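Local coordinates for protein probable glutamine synthetase (Pseudomonas aeruginosa, PDB 4HPP) that is a probable member of the glutamine synthetase family and holds a magnesium ion and glutamic acid in its catalytic domain, at residues 48-53 with 421-426; 280-285 with 335-340; 76-81 with 167-172. All coordinates share one frame; numbering follows the deposited sequence.

How the contacts relate
Contacts 1 and 2 adjoin: their centres lie 15 Å apart, and E423 of contact 1 reaches into contact 2, where its OE1 probably accepts a hydrogen bond from A285 N at 3.1 Å. Contact 3 stands apart, its nearest atoms about 22 Å from those of contact 1 and about 13 Å from those of contact 2. Contacts 1 and 3 both join the N-terminal family region to the catalytic one, at separate places, whereas contact 2 lies within the catalytic region. Contact 2 is also the one beside the pocket: the side chain of D337 is about 7 Å from the bound glutamic acid, and R334, just before 335-340, lines that pocket.

Contact 1: 48-53 with 421-426; sequences LTPQDL and RHELAL
T49 and E423 bring the backbones closest, with their CA atoms 5.4 Å apart, where a type I beta turn from T49 to D52 meets helix 410-427. D52 N closes the turn on T49 O. OG1 of T49 lies between the backbone N and the carbonyl carbon (chi1 57°), which keeps it within the loop, and gives its proton to L53 O at 3.2 Å, in the carbonyl plane on a lone pair, while CG2 faces the helix, 3.5 Å from E423 N and 3.6 Å from ND1 of H422. L53 CB meets H422 CE1 at 3.7 Å, and L53 CD1 touches L426 CD2 at 3.9 Å. The extended chain of E423 crosses the ring of P50 at about a right angle, laying its carboxylate against CG and CD. Proline suits this place: its phi of -55° fits the turn's second position, and its ring methylenes give E423 something to pack on. Q51 also crosses E423, its OE1 near E423 CG, and hydrogen-bonds through NE2 to Y439. The two segments thus meet by packing, their polar groups served mostly from elsewhere. K420 forms a salt bridge with E423 OE2, which probably helps keep this buried carboxylate ionised where the N-terminal and catalytic regions join.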
loop_
_atom_site.group_PDB
_atom_site.type_symbol
_atom_site.label_atom_id
_atom_site.label_comp_id
_atom_site.label_asym_id
_atom_site.label_seq_id
_atom_site.Cartn_x
_atom_site.Cartn_y
_atom_site.Cartn_z
ATOM N N LEU A 48 -1.703 6.876 -44.390
ATOM C CA LEU A 48 -0.886 7.043 -43.165
ATOM C C LEU A 48 0.209 6.022 -43.140
ATOM O O LEU A 48 -0.036 4.844 -43.383
ATOM C CB LEU A 48 -1.664 6.965 -41.853
ATOM C CG LEU A 48 -2.657 8.069 -41.425
ATOM C CD1 LEU A 48 -3.695 7.539 -40.445
ATOM C CD2 LEU A 48 -2.009 9.305 -40.845
ATOM N N THR A 49 1.413 6.521 -42.865
ATOM C CA THR A 49 2.632 5.741 -42.706
ATOM C C THR A 49 2.664 5.174 -41.291
ATOM O O THR A 49 1.883 5.595 -40.455
ATOM C CB THR A 49 3.918 6.606 -42.909
ATOM O OG1 THR A 49 3.912 7.701 -41.989
ATOM C CG2 THR A 49 4.014 7.121 -44.325
ATOM N N PRO A 50 3.605 4.249 -40.999
ATOM C CA PRO A 50 3.652 3.824 -39.601
ATOM C C PRO A 50 3.814 4.962 -38.578
ATOM O O PRO A 50 3.377 4.842 -37.434
ATOM C CB PRO A 50 4.833 2.859 -39.583
ATOM C CG PRO A 50 4.823 2.234 -40.965
ATOM C CD PRO A 50 4.352 3.330 -41.895
ATOM N N GLN A 51 4.393 6.077 -38.995
ATOM C CA GLN A 51 4.694 7.169 -38.074
ATOM C C GLN A 51 3.541 8.153 -38.000
ATOM O O GLN A 51 3.669 9.228 -37.428
ATOM C CB GLN A 51 6.005 7.864 -38.450
ATOM C CG GLN A 51 7.207 6.936 -38.418
ATOM C CD GLN A 51 7.293 6.018 -39.642
ATOM O OE1 GLN A 51 6.603 6.220 -40.662
ATOM N NE2 GLN A 51 8.126 4.977 -39.532
ATOM N N ASP A 52 2.424 7.756 -38.596
ATOM C CA ASP A 52 1.153 8.491 -38.532
ATOM C C ASP A 52 1.092 9.765 -39.351
ATOM O O ASP A 52 0.275 10.644 -39.078
ATOM C CB ASP A 52 0.688 8.702 -37.069
ATOM C CG ASP A 52 -0.148 7.495 -36.526
ATOM O OD1 ASP A 52 -0.489 6.590 -37.352
ATOM O OD2 ASP A 52 -0.445 7.472 -35.306
ATOM N N LEU A 53 1.932 9.849 -40.380
ATOM C CA LEU A 53 1.962 11.036 -41.249
ATOM C C LEU A 53 1.437 10.698 -42.621
ATOM O O LEU A 53 1.638 9.603 -43.131
ATOM C CB LEU A 53 3.369 11.685 -41.320
ATOM C CG LEU A 53 3.647 12.495 -40.035
ATOM C CD1 LEU A 53 5.113 12.505 -39.605
ATOM C CD2 LEU A 53 3.042 13.908 -40.094
ATOM N N ARG A 421 7.452 5.104 -49.638
ATOM C CA ARG A 421 8.506 6.100 -49.897
ATOM C C ARG A 421 8.569 7.071 -48.724
ATOM O O ARG A 421 9.689 7.426 -48.188
ATOM C CB ARG A 421 8.156 6.915 -51.165
ATOM C CG ARG A 421 8.385 6.199 -52.487
ATOM C CD ARG A 421 9.816 5.624 -52.561
ATOM N NE ARG A 421 9.918 4.642 -53.644
ATOM C CZ ARG A 421 10.922 3.789 -53.804
ATOM N NH1 ARG A 421 11.932 3.785 -52.957
ATOM N NH2 ARG A 421 10.908 2.939 -54.826
ATOM N N HIS A 422 7.345 7.486 -48.347
ATOM C CA HIS A 422 7.145 8.437 -47.308
ATOM C C HIS A 422 7.540 7.861 -45.981
ATOM O O HIS A 422 8.198 8.538 -45.151
ATOM C CB HIS A 422 5.732 8.964 -47.324
ATOM C CG HIS A 422 5.489 10.029 -46.284
ATOM N ND1 HIS A 422 4.255 10.372 -45.866
ATOM C CD2 HIS A 422 6.394 10.810 -45.549
ATOM C CE1 HIS A 422 4.367 11.330 -44.914
ATOM N NE2 HIS A 422 5.682 11.593 -44.733
ATOM N N GLU A 423 7.192 6.597 -45.770
ATOM C CA GLU A 423 7.657 5.932 -44.582
ATOM C C GLU A 423 9.189 5.946 -44.591
ATOM O O GLU A 423 9.806 6.312 -43.597
ATOM C CB GLU A 423 7.109 4.508 -44.485
ATOM C CG GLU A 423 7.668 3.777 -43.283
ATOM C CD GLU A 423 7.339 2.299 -43.258
ATOM O OE1 GLU A 423 8.156 1.542 -42.697
ATOM O OE2 GLU A 423 6.271 1.900 -43.766
ATOM N N LEU A 424 9.816 5.577 -45.704
ATOM C CA LEU A 424 11.288 5.551 -45.689
ATOM C C LEU A 424 11.922 6.941 -45.663
ATOM O O LEU A 424 12.935 7.137 -44.986
ATOM C CB LEU A 424 11.905 4.579 -46.706
ATOM C CG LEU A 424 11.872 4.711 -48.214
ATOM C CD1 LEU A 424 13.136 5.408 -48.731
ATOM C CD2 LEU A 424 11.766 3.312 -48.808
ATOM N N ALA A 425 11.302 7.924 -46.320
ATOM C CA ALA A 425 11.701 9.328 -46.045
ATOM C C ALA A 425 11.727 9.525 -44.536
ATOM O O ALA A 425 12.753 9.941 -43.990
ATOM C CB ALA A 425 10.794 10.381 -46.701
ATOM N N LEU A 426 10.639 9.199 -43.836
ATOM C CA LEU A 426 10.598 9.607 -42.441
ATOM C C LEU A 426 11.690 8.968 -41.596
ATOM O O LEU A 426 11.974 9.443 -40.492
ATOM C CB LEU A 426 9.224 9.412 -41.824
ATOM C CG LEU A 426 8.129 10.344 -42.354
ATOM C CD1 LEU A 426 6.749 9.711 -42.112
ATOM C CD2 LEU A 426 8.268 11.743 -41.727
#

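Contact 2: 280-285 with 335-340; sequences LTAPTA and PMDATT
T281 ends helix 261-281 against the corner at P335, and its hydroxyl lies 2.8 Å from P335 O. The helical carbonyl of L277 is a second acceptor for the same proton, and threonine suits a spot where a small hydroxyl faces two carbonyls. T281 O serves the other segment: D337 N gives it a weak bond of 3.3 Å, bent to 138°, and M336 CA approaches in a CA-H...O contact of 3.1 Å. Neither P283 nor P335 has an N-H to satisfy. P283 packs CG on T340 CG2 at 3.5 Å instead, and M336, whose chain bends at chi3 (-84°), lays CE beside T281 CG2 at 3.9 Å.

D337 organises the type I turn that runs from it to T340. Its OD2 takes the N-H of T339 at 3.1 Å on the anti lone pair, making an Asx turn, a role that the short aspartate side chain fills well. OD1 is hydrogen-bonded to the hydroxyl of S287, and D337 O receives T340 OG1 at 2.9 Å, nearly along the C=O axis. T284 and T339 reach toward each other tip to tip, with their OG1 atoms 3.1 Å apart; S287 is the main polar partner of T284 and makes a weak bond to T339 as well.

The buried contact is enclosed by several elements. Helix 342-358 sets A345 against M336 and T340, and V349 against T281. Helix 410-427 brings Y416 onto P283 and K420 to the carbonyl of P283, while M336 pairs through its backbone with V235, so that the end of strand 330-336 adjoins strand 235-243.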
loop_
_atom_site.group_PDB
_atom_site.type_symbol
_atom_site.label_atom_id
_atom_site.label_comp_id
_atom_site.label_asym_id
_atom_site.label_seq_id
_atom_site.Cartn_x
_atom_site.Cartn_y
_atom_site.Cartn_z
ATOM N N LEU A 280 5.581 -6.317 -49.943
ATOM C CA LEU A 280 4.226 -6.491 -49.391
ATOM C C LEU A 280 4.179 -7.502 -48.232
ATOM O O LEU A 280 3.203 -7.522 -47.484
ATOM C CB LEU A 280 3.188 -6.856 -50.482
ATOM C CG LEU A 280 3.095 -6.002 -51.774
ATOM C CD1 LEU A 280 2.917 -6.847 -53.019
ATOM C CD2 LEU A 280 2.052 -4.912 -51.747
ATOM N N THR A 281 5.209 -8.335 -48.057
ATOM C CA THR A 281 5.209 -9.288 -46.921
ATOM C C THR A 281 6.311 -8.998 -45.888
ATOM O O THR A 281 6.321 -9.594 -44.801
ATOM C CB THR A 281 5.370 -10.727 -47.388
ATOM O OG1 THR A 281 6.718 -10.893 -47.830
ATOM C CG2 THR A 281 4.401 -11.079 -48.536
ATOM N N ALA A 282 7.265 -8.129 -46.241
ATOM C CA ALA A 282 8.213 -7.547 -45.264
ATOM C C ALA A 282 8.268 -6.036 -45.510
ATOM O O ALA A 282 9.292 -5.524 -45.941
ATOM C CB ALA A 282 9.598 -8.183 -45.391
ATOM N N PRO A 283 7.157 -5.323 -45.223
ATOM C CA PRO A 283 6.854 -4.060 -45.845
ATOM C C PRO A 283 7.299 -2.879 -45.055
ATOM O O PRO A 283 6.901 -1.772 -45.385
ATOM C CB PRO A 283 5.327 -4.043 -45.841
ATOM C CG PRO A 283 4.921 -5.014 -44.776
ATOM C CD PRO A 283 6.159 -5.618 -44.193
ATOM N N THR A 284 8.061 -3.066 -43.995
ATOM C CA THR A 284 8.494 -1.845 -43.302
ATOM C C THR A 284 10.000 -1.739 -43.297
ATOM O O THR A 284 10.717 -2.741 -43.502
ATOM C CB THR A 284 7.997 -1.731 -41.849
ATOM O OG1 THR A 284 8.458 -2.855 -41.105
ATOM C CG2 THR A 284 6.478 -1.664 -41.788
ATOM N N ALA A 285 10.471 -0.526 -43.037
ATOM C CA ALA A 285 11.914 -0.262 -42.969
ATOM C C ALA A 285 12.607 -1.225 -41.969
ATOM O O ALA A 285 13.672 -1.783 -42.284
ATOM C CB ALA A 285 12.178 1.213 -42.622
ATOM N N PRO A 335 9.439 -15.195 -45.481
ATOM C CA PRO A 335 9.889 -13.799 -45.351
ATOM C C PRO A 335 8.715 -12.836 -45.076
ATOM O O PRO A 335 8.359 -11.939 -45.871
ATOM C CB PRO A 335 10.663 -13.540 -46.655
ATOM C CG PRO A 335 10.584 -14.816 -47.451
ATOM C CD PRO A 335 9.461 -15.638 -46.884
ATOM N N MET A 336 8.106 -13.047 -43.913
ATOM C CA MET A 336 6.901 -12.321 -43.564
ATOM C C MET A 336 7.003 -11.970 -42.108
ATOM O O MET A 336 7.646 -12.703 -41.358
ATOM C CB MET A 336 5.675 -13.147 -43.864
ATOM C CG MET A 336 4.416 -12.318 -43.749
ATOM S SD MET A 336 2.901 -13.273 -43.978
ATOM C CE MET A 336 2.712 -13.317 -45.788
ATOM N N ASP A 337 6.462 -10.807 -41.735
ATOM C CA ASP A 337 6.518 -10.322 -40.360
ATOM C C ASP A 337 5.198 -9.636 -39.980
ATOM O O ASP A 337 4.266 -9.537 -40.836
ATOM C CB ASP A 337 7.760 -9.461 -40.100
ATOM C CG ASP A 337 7.827 -8.206 -40.952
ATOM O OD1 ASP A 337 8.846 -8.027 -41.670
ATOM O OD2 ASP A 337 6.913 -7.362 -40.883
ATOM N N ALA A 338 5.054 -9.225 -38.714
ATOM C CA ALA A 338 3.740 -8.688 -38.273
ATOM C C ALA A 338 3.477 -7.210 -38.608
ATOM O O ALA A 338 2.405 -6.677 -38.268
ATOM C CB ALA A 338 3.537 -8.941 -36.810
ATOM N N THR A 339 4.442 -6.532 -39.250
ATOM C CA THR A 339 4.224 -5.164 -39.709
ATOM C C THR A 339 3.363 -5.187 -40.971
ATOM O O THR A 339 2.911 -4.144 -41.448
ATOM C CB THR A 339 5.539 -4.394 -40.018
ATOM O OG1 THR A 339 6.216 -5.041 -41.089
ATOM C CG2 THR A 339 6.433 -4.368 -38.830
ATOM N N THR A 340 3.109 -6.374 -41.503
ATOM C CA THR A 340 2.173 -6.480 -42.655
ATOM C C THR A 340 0.709 -6.250 -42.356
ATOM O O THR A 340 0.310 -6.195 -41.215
ATOM C CB THR A 340 2.184 -7.877 -43.277
ATOM O OG1 THR A 340 1.834 -8.836 -42.267
ATOM C CG2 THR A 340 3.551 -8.129 -43.852
#

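Contact 3: 76-81 with 167-172; sequences VRVEQG and LAQAGT
Two consecutive backbone N-H groups grip Q169 OE1. The bond from Q80 N is 3.0 Å long and nearly straight at 173°, in the carbonyl plane on a lone pair; that from E79 N, at 2.9 Å, is weak and bent to 125°. At the other end of the amide Q169 NE2 donates to Q80 O at 2.8 Å, with that oxygen close to the amide plane. Glutamine fits because its side chain carries a donor and an acceptor side by side and can pair with the backbone of Q80. CG lies beside the backbone N (chi1 -61°), and the extended chain carries the amide from helix 159-169 out to the chain leaving strand 66-78.

Beside the amide, along the strand, the contact is apolar. A170 CB rests against two valine methyls, 3.5 Å from V76 CG1 and 3.7 Å from V78 CG2, and the small methyl of alanine suits this close approach. The helix closes with a Schellman motif at G171, whose positive phi suits glycine.

R77 O points toward the side of Q169 O, 3.0 Å away, two acceptors with no bond between them. A water bridges R77 N and Q169 O, accepting from the first and donating to the second, which may ease the approach. R77 and E79 form a salt bridge, and R8 is the stronger partner of E79. Nearby, R3 of the third subunit binds G81 O. The joint therefore rests on a side-chain amide fixed at both ends, which should limit its rotation and tie the helix end to the loop that follows the strand.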
loop_
_atom_site.group_PDB
_atom_site.type_symbol
_atom_site.label_atom_id
_atom_site.label_comp_id
_atom_site.label_asym_id
_atom_site.label_seq_id
_atom_site.Cartn_x
_atom_site.Cartn_y
_atom_site.Cartn_z
ATOM N N VAL A 76 -15.789 -10.720 -33.817
ATOM C CA VAL A 76 -15.022 -11.243 -32.692
ATOM C C VAL A 76 -15.627 -10.791 -31.377
ATOM O O VAL A 76 -15.915 -9.616 -31.214
ATOM C CB VAL A 76 -13.532 -10.825 -32.792
ATOM C CG1 VAL A 76 -12.749 -11.243 -31.544
ATOM C CG2 VAL A 76 -12.938 -11.551 -33.982
ATOM N N ARG A 77 -15.826 -11.729 -30.455
ATOM C CA ARG A 77 -16.449 -11.445 -29.175
ATOM C C ARG A 77 -15.594 -12.114 -28.137
ATOM O O ARG A 77 -15.638 -13.339 -28.034
ATOM C CB ARG A 77 -17.849 -12.114 -29.064
ATOM C CG ARG A 77 -19.065 -11.577 -29.830
ATOM C CD ARG A 77 -20.203 -11.607 -28.797
ATOM N NE ARG A 77 -21.497 -12.229 -29.173
ATOM C CZ ARG A 77 -22.610 -12.253 -28.400
ATOM N NH1 ARG A 77 -22.644 -11.685 -27.181
ATOM N NH2 ARG A 77 -23.718 -12.857 -28.838
ATOM N N VAL A 78 -14.840 -11.349 -27.352
ATOM C CA VAL A 78 -14.148 -11.921 -26.181
ATOM C C VAL A 78 -14.825 -11.277 -24.995
ATOM O O VAL A 78 -14.647 -10.070 -24.739
ATOM C CB VAL A 78 -12.632 -11.569 -26.118
ATOM C CG1 VAL A 78 -11.977 -12.149 -24.859
ATOM C CG2 VAL A 78 -11.882 -11.891 -27.451
ATOM N N GLU A 79 -15.605 -12.080 -24.269
ATOM C CA GLU A 79 -16.427 -11.562 -23.193
ATOM C C GLU A 79 -15.596 -11.374 -21.960
ATOM O O GLU A 79 -15.812 -10.436 -21.197
ATOM C CB GLU A 79 -17.608 -12.500 -22.935
ATOM C CG GLU A 79 -18.462 -12.681 -24.211
ATOM C CD GLU A 79 -19.318 -11.444 -24.542
ATOM O OE1 GLU A 79 -19.565 -10.651 -23.614
ATOM O OE2 GLU A 79 -19.736 -11.229 -25.720
ATOM N N GLN A 80 -14.625 -12.248 -21.743
ATOM C CA GLN A 80 -13.871 -12.122 -20.498
ATOM C C GLN A 80 -12.407 -12.327 -20.672
ATOM O O GLN A 80 -11.992 -13.286 -21.348
ATOM C CB GLN A 80 -14.358 -13.129 -19.511
ATOM C CG GLN A 80 -15.360 -12.534 -18.555
ATOM C CD GLN A 80 -16.052 -13.626 -17.816
ATOM O OE1 GLN A 80 -16.810 -14.378 -18.416
ATOM N NE2 GLN A 80 -15.751 -13.767 -16.526
ATOM N N GLY A 81 -11.619 -11.450 -20.059
ATOM C CA GLY A 81 -10.178 -11.636 -20.079
ATOM C C GLY A 81 -9.652 -11.627 -18.668
ATOM O O GLY A 81 -10.431 -11.677 -17.722
ATOM N N LEU A 167 -8.259 -16.202 -27.170
ATOM C CA LEU A 167 -8.269 -16.570 -28.574
ATOM C C LEU A 167 -9.401 -17.600 -28.823
ATOM O O LEU A 167 -10.166 -17.428 -29.793
ATOM C CB LEU A 167 -6.903 -17.047 -29.059
ATOM C CG LEU A 167 -5.699 -16.067 -28.978
ATOM C CD1 LEU A 167 -4.374 -16.820 -29.030
ATOM C CD2 LEU A 167 -5.687 -14.944 -30.028
ATOM N N ALA A 168 -9.562 -18.619 -27.958
ATOM C CA ALA A 168 -10.776 -19.520 -28.102
ATOM C C ALA A 168 -12.097 -18.776 -28.161
ATOM O O ALA A 168 -12.878 -18.969 -29.152
ATOM C CB ALA A 168 -10.849 -20.644 -27.073
ATOM N N GLN A 169 -12.327 -17.902 -27.164
ATOM C CA GLN A 169 -13.531 -17.078 -27.196
ATOM C C GLN A 169 -13.609 -16.268 -28.449
ATOM O O GLN A 169 -14.669 -16.009 -28.910
ATOM C CB GLN A 169 -13.611 -16.080 -26.045
ATOM C CG GLN A 169 -13.650 -16.632 -24.629
ATOM C CD GLN A 169 -13.487 -15.535 -23.651
ATOM O OE1 GLN A 169 -14.220 -14.523 -23.725
ATOM N NE2 GLN A 169 -12.414 -15.622 -22.802
ATOM N N ALA A 170 -12.487 -15.861 -29.024
ATOM C CA ALA A 170 -12.556 -14.985 -30.182
ATOM C C ALA A 170 -12.784 -15.807 -31.442
ATOM O O ALA A 170 -12.821 -15.276 -32.535
ATOM C CB ALA A 170 -11.292 -14.201 -30.288
ATOM N N GLY A 171 -12.968 -17.121 -31.297
ATOM C CA GLY A 171 -13.149 -17.982 -32.483
ATOM C C GLY A 171 -11.909 -18.166 -33.354
ATOM O O GLY A 171 -12.014 -18.519 -34.549
ATOM N N THR A 172 -10.725 -17.951 -32.786
ATOM C CA THR A 172 -9.491 -18.181 -33.573
ATOM C C THR A 172 -9.081 -19.700 -33.630
ATOM O O THR A 172 -8.214 -20.115 -34.410
ATOM C CB THR A 172 -8.295 -17.289 -33.136
ATOM O OG1 THR A 172 -8.001 -17.512 -31.741
ATOM C CG2 THR A 172 -8.607 -15.863 -33.343
HETATM O O HOH W 1 -16.046 -14.679 -31.015
#